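Local coordinates for ADP-dependent L-serine kinase SerK (Thermococcus kodakarensis KOD1, PDB 5X0J), which phosphorylates free L-serine with ADP as phosphate donor, giving O-phospho-L-serine and AMP in the first step of cysteine biosynthesis from serine, at residues W102-R116 with L165-Y179. The protein carries 1 engineered substitution. Sequence-based numbering, arbitrary orientation. Where two conformers were deposited one is given.
Sequences WYPAFKGDLNEVVER and LDEMSVEGKIELIYY. With SEP (phosphoserine), chain C.
Arg116 grips the carboxylate of Glu171 end-on, NH1 to OE1 at 2.8 Å and NH2 to OE2 at 2.9 Å, the two planes nearly coplanar. NH2 also reaches the anti lone pair of Glu167 OE1, one helical turn earlier, whose OE2 pairs with Lys163 NZ, while Glu171 OE1 takes a second donor, Lys173 NZ. This salt-bridge network ties helix 110-119 to the C-terminal part of helix 155-170 and the residues that follow in the C-terminal domain, where each helix adjoins one of two antiparallel strands, 98-107 and 175-179. The arginine chain folds at chi2 and chi3 (-76° and -75°), which lays one guanidinium face over Met168 CG. With an alanine here, Glu167 and Glu171 would probably lose the cation that joins them, keeping only their lysine partners, and the flank of Met168 its cover.

Between the strands, Tyr103, Ala105 and Lys107 form hydrogen-bonded pairs with Tyr179, Ile177 and Glu175; the bond from Ala105 N to Ile177 O is weak, bent to 124°. A water bridges Asp109 N, Glu112 OE1 and Lys173 O beyond the strands, and Asp109 N-caps the helix through Glu112 N.

On the sheet face bearing Pro104 and Phe106, the proline lies over the Tyr178 ring in a CH-pi contact, CA 4.0 Å from the centroid, and its CB meets Leu165 CD1 at 3.7 Å. Met168 bends at chi3, bringing CE to Val113 CG2 at 3.8 Å; Val113 CG2 also touches Ile174 CG2.

At the other end Trp102, packed by CB on Tyr178 CD2, joins this sheet to the phosphoserine pocket: its NE1 donates to phosphoserine O at 3.0 Å, near the indole plane.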
loop_
_atom_site.group_PDB
_atom_site.type_symbol
_atom_site.label_atom_id
_atom_site.label_comp_id
_atom_site.label_asym_id
_atom_site.label_seq_id
_atom_site.Cartn_x
_atom_site.Cartn_y
_atom_site.Cartn_z
ATOM N N TRP A 102 3.277 4.852 -1.480
ATOM C CA TRP A 102 4.085 3.749 -1.963
ATOM C C TRP A 102 4.017 3.789 -3.479
ATOM O O TRP A 102 2.935 3.954 -4.063
ATOM C CB TRP A 102 3.546 2.394 -1.491
ATOM C CG TRP A 102 3.586 2.182 -0.020
ATOM C CD1 TRP A 102 2.569 2.372 0.864
ATOM C CD2 TRP A 102 4.692 1.698 0.744
ATOM N NE1 TRP A 102 2.971 2.039 2.131
ATOM C CE2 TRP A 102 4.279 1.637 2.087
ATOM C CE3 TRP A 102 6.000 1.315 0.419
ATOM C CZ2 TRP A 102 5.123 1.202 3.109
ATOM C CZ3 TRP A 102 6.847 0.902 1.435
ATOM C CH2 TRP A 102 6.410 0.855 2.769
ATOM N N TYR A 103 5.169 3.595 -4.115
ATOM C CA TYR A 103 5.271 3.598 -5.574
ATOM C C TYR A 103 5.310 2.162 -6.094
ATOM O O TYR A 103 6.232 1.432 -5.748
ATOM C CB TYR A 103 6.538 4.360 -6.009
ATOM C CG TYR A 103 6.615 5.744 -5.433
ATOM C CD1 TYR A 103 5.802 6.759 -5.914
ATOM C CD2 TYR A 103 7.476 6.038 -4.386
ATOM C CE1 TYR A 103 5.856 8.034 -5.367
ATOM C CE2 TYR A 103 7.537 7.297 -3.834
ATOM C CZ TYR A 103 6.736 8.296 -4.335
ATOM O OH TYR A 103 6.800 9.541 -3.776
ATOM N N PRO A 104 4.314 1.747 -6.912
ATOM C CA PRO A 104 4.415 0.425 -7.528
ATOM C C PRO A 104 5.616 0.386 -8.456
ATOM O O PRO A 104 5.916 1.393 -9.110
ATOM C CB PRO A 104 3.110 0.285 -8.332
ATOM C CG PRO A 104 2.233 1.406 -7.904
ATOM C CD PRO A 104 3.097 2.471 -7.334
ATOM N N ALA A 105 6.272 -0.763 -8.535
ATOM C CA ALA A 105 7.443 -0.942 -9.402
ATOM C C ALA A 105 7.495 -2.376 -9.868
ATOM O O ALA A 105 6.934 -3.261 -9.235
ATOM C CB ALA A 105 8.721 -0.589 -8.663
ATOM N N PHE A 106 8.192 -2.618 -10.970
ATOM C CA PHE A 106 8.315 -3.978 -11.458
ATOM C C PHE A 106 9.659 -4.294 -12.060
ATOM O O PHE A 106 10.340 -3.409 -12.610
ATOM C CB PHE A 106 7.195 -4.345 -12.444
ATOM C CG PHE A 106 7.217 -3.581 -13.740
ATOM C CD1 PHE A 106 7.977 -4.024 -14.819
ATOM C CD2 PHE A 106 6.448 -2.442 -13.897
ATOM C CE1 PHE A 106 7.984 -3.323 -16.020
ATOM C CE2 PHE A 106 6.449 -1.742 -15.094
ATOM C CZ PHE A 106 7.217 -2.185 -16.159
ATOM N N LYS A 107 10.012 -5.571 -11.940
ATOM C CA LYS A 107 11.032 -6.196 -12.757
ATOM C C LYS A 107 10.258 -7.019 -13.784
ATOM O O LYS A 107 9.480 -7.906 -13.425
ATOM C CB LYS A 107 11.942 -7.086 -11.905
ATOM C CG LYS A 107 13.096 -7.727 -12.657
ATOM C CD LYS A 107 14.206 -6.739 -12.982
ATOM C CE LYS A 107 15.151 -7.315 -14.025
ATOM N NZ LYS A 107 16.162 -6.330 -14.480
ATOM N N GLY A 108 10.460 -6.699 -15.059
ATOM C CA GLY A 108 9.780 -7.380 -16.154
ATOM C C GLY A 108 9.798 -6.566 -17.426
ATOM O O GLY A 108 10.479 -5.535 -17.512
ATOM N N ASP A 109 9.044 -7.031 -18.419
ATOM C CA ASP A 109 9.093 -6.436 -19.748
ATOM C C ASP A 109 8.149 -5.236 -19.866
ATOM O O ASP A 109 6.925 -5.398 -19.770
ATOM C CB ASP A 109 8.737 -7.455 -20.819
ATOM C CG ASP A 109 8.877 -6.877 -22.207
ATOM O OD1 ASP A 109 10.020 -6.601 -22.620
ATOM O OD2 ASP A 109 7.857 -6.653 -22.873
ATOM N N LEU A 110 8.725 -4.055 -20.102
ATOM C CA LEU A 110 7.963 -2.822 -20.312
ATOM C C LEU A 110 6.861 -2.986 -21.351
ATOM O O LEU A 110 5.714 -2.650 -21.094
ATOM C CB LEU A 110 8.874 -1.673 -20.743
ATOM C CG LEU A 110 8.150 -0.368 -21.122
ATOM C CD1 LEU A 110 7.523 0.268 -19.880
ATOM C CD2 LEU A 110 9.090 0.587 -21.840
ATOM N N ASN A 111 7.213 -3.476 -22.535
ATOM C CA ASN A 111 6.237 -3.565 -23.624
ATOM C C ASN A 111 5.027 -4.433 -23.270
ATOM O O ASN A 111 3.894 -4.078 -23.589
ATOM C CB ASN A 111 6.899 -4.052 -24.922
ATOM C CG ASN A 111 7.919 -3.058 -25.478
ATOM O OD1 ASN A 111 7.922 -1.871 -25.139
ATOM N ND2 ASN A 111 8.790 -3.548 -26.355
ATOM N N GLU A 112 5.264 -5.540 -22.575
ATOM C CA GLU A 112 4.181 -6.399 -22.097
ATOM C C GLU A 112 3.263 -5.672 -21.101
ATOM O O GLU A 112 2.038 -5.785 -21.185
ATOM C CB GLU A 112 4.755 -7.655 -21.441
ATOM C CG GLU A 112 3.745 -8.763 -21.218
ATOM C CD GLU A 112 4.390 -10.064 -20.765
ATOM O OE1 GLU A 112 5.475 -10.031 -20.125
ATOM O OE2 GLU A 112 3.812 -11.122 -21.057
ATOM N N VAL A 113 3.864 -4.946 -20.161
ATOM C CA VAL A 113 3.103 -4.154 -19.185
ATOM C C VAL A 113 2.294 -3.070 -19.916
ATOM O O VAL A 113 1.090 -2.941 -19.693
ATOM C CB VAL A 113 4.017 -3.556 -18.078
ATOM C CG1 VAL A 113 3.244 -2.612 -17.160
ATOM C CG2 VAL A 113 4.644 -4.670 -17.240
ATOM N N VAL A 114 2.937 -2.331 -20.818
ATOM C CA VAL A 114 2.244 -1.271 -21.573
ATOM C C VAL A 114 1.055 -1.821 -22.377
ATOM O O VAL A 114 -0.034 -1.228 -22.369
ATOM C CB VAL A 114 3.227 -0.482 -22.468
ATOM C CG1 VAL A 114 2.482 0.466 -23.412
ATOM C CG2 VAL A 114 4.212 0.296 -21.610
ATOM N N GLU A 115 1.253 -2.944 -23.065
ATOM C CA GLU A 115 0.200 -3.645 -23.823
ATOM C C GLU A 115 -1.002 -3.959 -22.935
ATOM O O GLU A 115 -2.163 -3.750 -23.306
ATOM C CB GLU A 115 0.769 -4.954 -24.412
ATOM C CG GLU A 115 -0.216 -5.851 -25.153
ATOM C CD GLU A 115 0.464 -7.027 -25.838
ATOM O OE1 GLU A 115 1.319 -7.684 -25.201
ATOM O OE2 GLU A 115 0.131 -7.303 -27.009
ATOM N N ARG A 116 -0.709 -4.504 -21.751
ATOM C CA ARG A 116 -1.776 -4.851 -20.797
ATOM C C ARG A 116 -2.481 -3.612 -20.244
ATOM O O ARG A 116 -3.700 -3.623 -20.074
ATOM C CB ARG A 116 -1.255 -5.730 -19.648
ATOM C CG ARG A 116 -1.032 -7.188 -20.029
ATOM C CD ARG A 116 -2.340 -7.961 -20.134
ATOM N NE ARG A 116 -2.925 -8.290 -18.834
ATOM C CZ ARG A 116 -2.545 -9.303 -18.052
ATOM N NH1 ARG A 116 -1.563 -10.113 -18.416
ATOM N NH2 ARG A 116 -3.156 -9.500 -16.886
ATOM N N LEU A 165 -1.170 -4.602 -12.752
ATOM C CA LEU A 165 0.053 -5.042 -12.082
ATOM C C LEU A 165 -0.216 -6.228 -11.167
ATOM O O LEU A 165 0.581 -7.165 -11.123
ATOM C CB LEU A 165 0.681 -3.900 -11.282
ATOM C CG LEU A 165 1.154 -2.686 -12.084
ATOM C CD1 LEU A 165 1.652 -1.614 -11.129
ATOM C CD2 LEU A 165 2.218 -3.062 -13.101
ATOM N N ASP A 166 -1.347 -6.195 -10.457
ATOM C CA ASP A 166 -1.766 -7.319 -9.605
ATOM C C ASP A 166 -1.900 -8.600 -10.420
ATOM O O ASP A 166 -1.349 -9.640 -10.063
ATOM C CB ASP A 166 -3.092 -6.975 -8.932
ATOM C CG ASP A 166 -3.462 -7.918 -7.812
ATOM O OD1 ASP A 166 -2.594 -8.252 -6.975
ATOM O OD2 ASP A 166 -4.656 -8.275 -7.741
ATOM N N GLU A 167 -2.612 -8.511 -11.535
ATOM C CA GLU A 167 -2.805 -9.671 -12.393
ATOM C C GLU A 167 -1.497 -10.206 -12.968
ATOM O O GLU A 167 -1.270 -11.415 -12.975
ATOM C CB GLU A 167 -3.756 -9.332 -13.530
ATOM C CG GLU A 167 -5.177 -9.079 -13.060
ATOM C CD GLU A 167 -6.061 -8.480 -14.139
ATOM O OE1 GLU A 167 -5.603 -8.296 -15.287
ATOM O OE2 GLU A 167 -7.232 -8.186 -13.828
ATOM N N MET A 168 -0.648 -9.308 -13.454
ATOM C CA MET A 168 0.632 -9.724 -14.028
ATOM C C MET A 168 1.544 -10.340 -12.978
ATOM O O MET A 168 2.293 -11.266 -13.284
ATOM C CB MET A 168 1.315 -8.564 -14.745
ATOM C CG MET A 168 0.543 -8.104 -15.975
ATOM S SD MET A 168 1.365 -6.829 -16.939
ATOM C CE MET A 168 2.540 -7.833 -17.863
ATOM N N SER A 169 1.468 -9.829 -11.752
ATOM C CA SER A 169 2.198 -10.390 -10.611
ATOM C C SER A 169 1.732 -11.816 -10.300
ATOM O O SER A 169 2.536 -12.740 -10.144
ATOM C CB SER A 169 2.009 -9.467 -9.406
ATOM O OG SER A 169 2.397 -10.069 -8.190
ATOM N N VAL A 170 0.418 -11.994 -10.225
ATOM C CA VAL A 170 -0.162 -13.326 -9.965
ATOM C C VAL A 170 0.179 -14.313 -11.079
ATOM O O VAL A 170 0.448 -15.490 -10.807
ATOM C CB VAL A 170 -1.684 -13.226 -9.733
ATOM C CG1 VAL A 170 -2.343 -14.602 -9.692
ATOM C CG2 VAL A 170 -1.962 -12.474 -8.435
ATOM N N GLU A 171 0.180 -13.828 -12.317
ATOM C CA GLU A 171 0.548 -14.645 -13.479
ATOM C C GLU A 171 2.054 -14.973 -13.553
ATOM O O GLU A 171 2.451 -15.830 -14.342
ATOM C CB GLU A 171 0.108 -13.947 -14.775
ATOM C CG GLU A 171 -1.412 -13.834 -14.966
ATOM C CD GLU A 171 -1.816 -12.696 -15.885
ATOM O OE1 GLU A 171 -0.996 -12.295 -16.736
ATOM O OE2 GLU A 171 -2.966 -12.190 -15.768
ATOM N N GLY A 172 2.883 -14.305 -12.753
ATOM C CA GLY A 172 4.333 -14.525 -12.764
ATOM C C GLY A 172 5.084 -13.761 -13.838
ATOM O O GLY A 172 6.296 -13.943 -13.989
ATOM N N LYS A 173 4.396 -12.888 -14.570
ATOM C CA LYS A 173 5.008 -12.139 -15.663
ATOM C C LYS A 173 5.928 -11.038 -15.145
ATOM O O LYS A 173 6.895 -10.679 -15.817
ATOM C CB LYS A 173 3.938 -11.550 -16.581
ATOM C CG LYS A 173 3.137 -12.606 -17.325
ATOM C CD LYS A 173 2.120 -11.967 -18.256
ATOM C CE LYS A 173 1.546 -12.974 -19.242
ATOM N NZ LYS A 173 0.769 -14.044 -18.561
ATOM N N ILE A 174 5.616 -10.485 -13.971
ATOM C CA ILE A 174 6.451 -9.465 -13.349
ATOM C C ILE A 174 6.682 -9.776 -11.887
ATOM O O ILE A 174 5.906 -10.516 -11.275
ATOM C CB ILE A 174 5.824 -8.042 -13.446
ATOM C CG1 ILE A 174 4.473 -7.937 -12.703
ATOM C CG2 ILE A 174 5.684 -7.613 -14.901
ATOM C CD1 ILE A 174 3.939 -6.519 -12.635
ATOM N N GLU A 175 7.760 -9.211 -11.350
ATOM C CA GLU A 175 7.949 -9.111 -9.909
ATOM C C GLU A 175 7.448 -7.725 -9.515
ATOM O O GLU A 175 7.968 -6.725 -9.999
ATOM C CB GLU A 175 9.430 -9.300 -9.558
ATOM C CG GLU A 175 9.714 -9.625 -8.097
ATOM C CD GLU A 175 10.795 -10.681 -7.945
ATOM O OE1 GLU A 175 10.453 -11.857 -7.678
ATOM O OE2 GLU A 175 11.983 -10.339 -8.137
ATOM N N LEU A 176 6.434 -7.678 -8.657
ATOM C CA LEU A 176 5.802 -6.433 -8.216
ATOM C C LEU A 176 6.326 -6.074 -6.830
ATOM O O LEU A 176 6.201 -6.865 -5.888
ATOM C CB LEU A 176 4.284 -6.597 -8.183
ATOM C CG LEU A 176 3.432 -5.433 -7.665
ATOM C CD1 LEU A 176 3.663 -4.157 -8.457
ATOM C CD2 LEU A 176 1.965 -5.834 -7.705
ATOM N N ILE A 177 6.920 -4.884 -6.719
ATOM C CA ILE A 177 7.490 -4.386 -5.467
ATOM C C ILE A 177 6.993 -2.963 -5.262
ATOM O O ILE A 177 6.924 -2.194 -6.223
ATOM C CB ILE A 177 9.039 -4.363 -5.505
ATOM C CG1 ILE A 177 9.597 -5.748 -5.870
ATOM C CG2 ILE A 177 9.612 -3.871 -4.176
ATOM C CD1 ILE A 177 11.088 -5.785 -6.146
ATOM N N TYR A 178 6.668 -2.603 -4.023
ATOM C CA TYR A 178 6.235 -1.251 -3.695
ATOM C C TYR A 178 7.337 -0.532 -2.913
ATOM O O TYR A 178 7.827 -1.054 -1.908
ATOM C CB TYR A 178 4.929 -1.290 -2.898
ATOM C CG TYR A 178 3.708 -1.474 -3.769
ATOM C CD1 TYR A 178 3.333 -2.738 -4.228
ATOM C CD2 TYR A 178 2.938 -0.385 -4.134
ATOM C CE1 TYR A 178 2.211 -2.903 -5.035
ATOM C CE2 TYR A 178 1.807 -0.531 -4.932
ATOM C CZ TYR A 178 1.446 -1.794 -5.379
ATOM O OH TYR A 178 0.320 -1.944 -6.172
ATOM N N TYR A 179 7.721 0.659 -3.380
ATOM C CA TYR A 179 8.781 1.457 -2.751
ATOM C C TYR A 179 8.231 2.646 -2.007
ATOM O O TYR A 179 7.411 3.367 -2.542
ATOM C CB TYR A 179 9.762 1.979 -3.813
ATOM C CG TYR A 179 10.714 0.928 -4.314
ATOM C CD1 TYR A 179 10.310 -0.010 -5.257
ATOM C CD2 TYR A 179 12.018 0.851 -3.826
ATOM C CE1 TYR A 179 11.181 -0.997 -5.700
ATOM C CE2 TYR A 179 12.899 -0.119 -4.274
ATOM C CZ TYR A 179 12.479 -1.039 -5.214
ATOM O OH TYR A 179 13.348 -2.021 -5.641
HETATM N N SEP C . -1.857 2.121 4.586
HETATM C CA SEP C . -0.548 1.400 4.620
HETATM C CB SEP C . -0.262 0.819 3.235
HETATM O OG SEP C . -1.327 -0.057 2.869
HETATM C C SEP C . 0.542 2.317 5.109
HETATM O O SEP C . 1.738 2.029 4.897
HETATM O OXT SEP C . 0.268 3.362 5.727
HETATM P P SEP C . -1.534 -1.481 3.618
HETATM O O1P SEP C . -0.146 -1.898 4.080
HETATM O O2P SEP C . -2.095 -2.325 2.519
HETATM O O3P SEP C . -2.511 -1.202 4.732
HETATM O O HOH W 1 7.827 -9.581 -18.188
#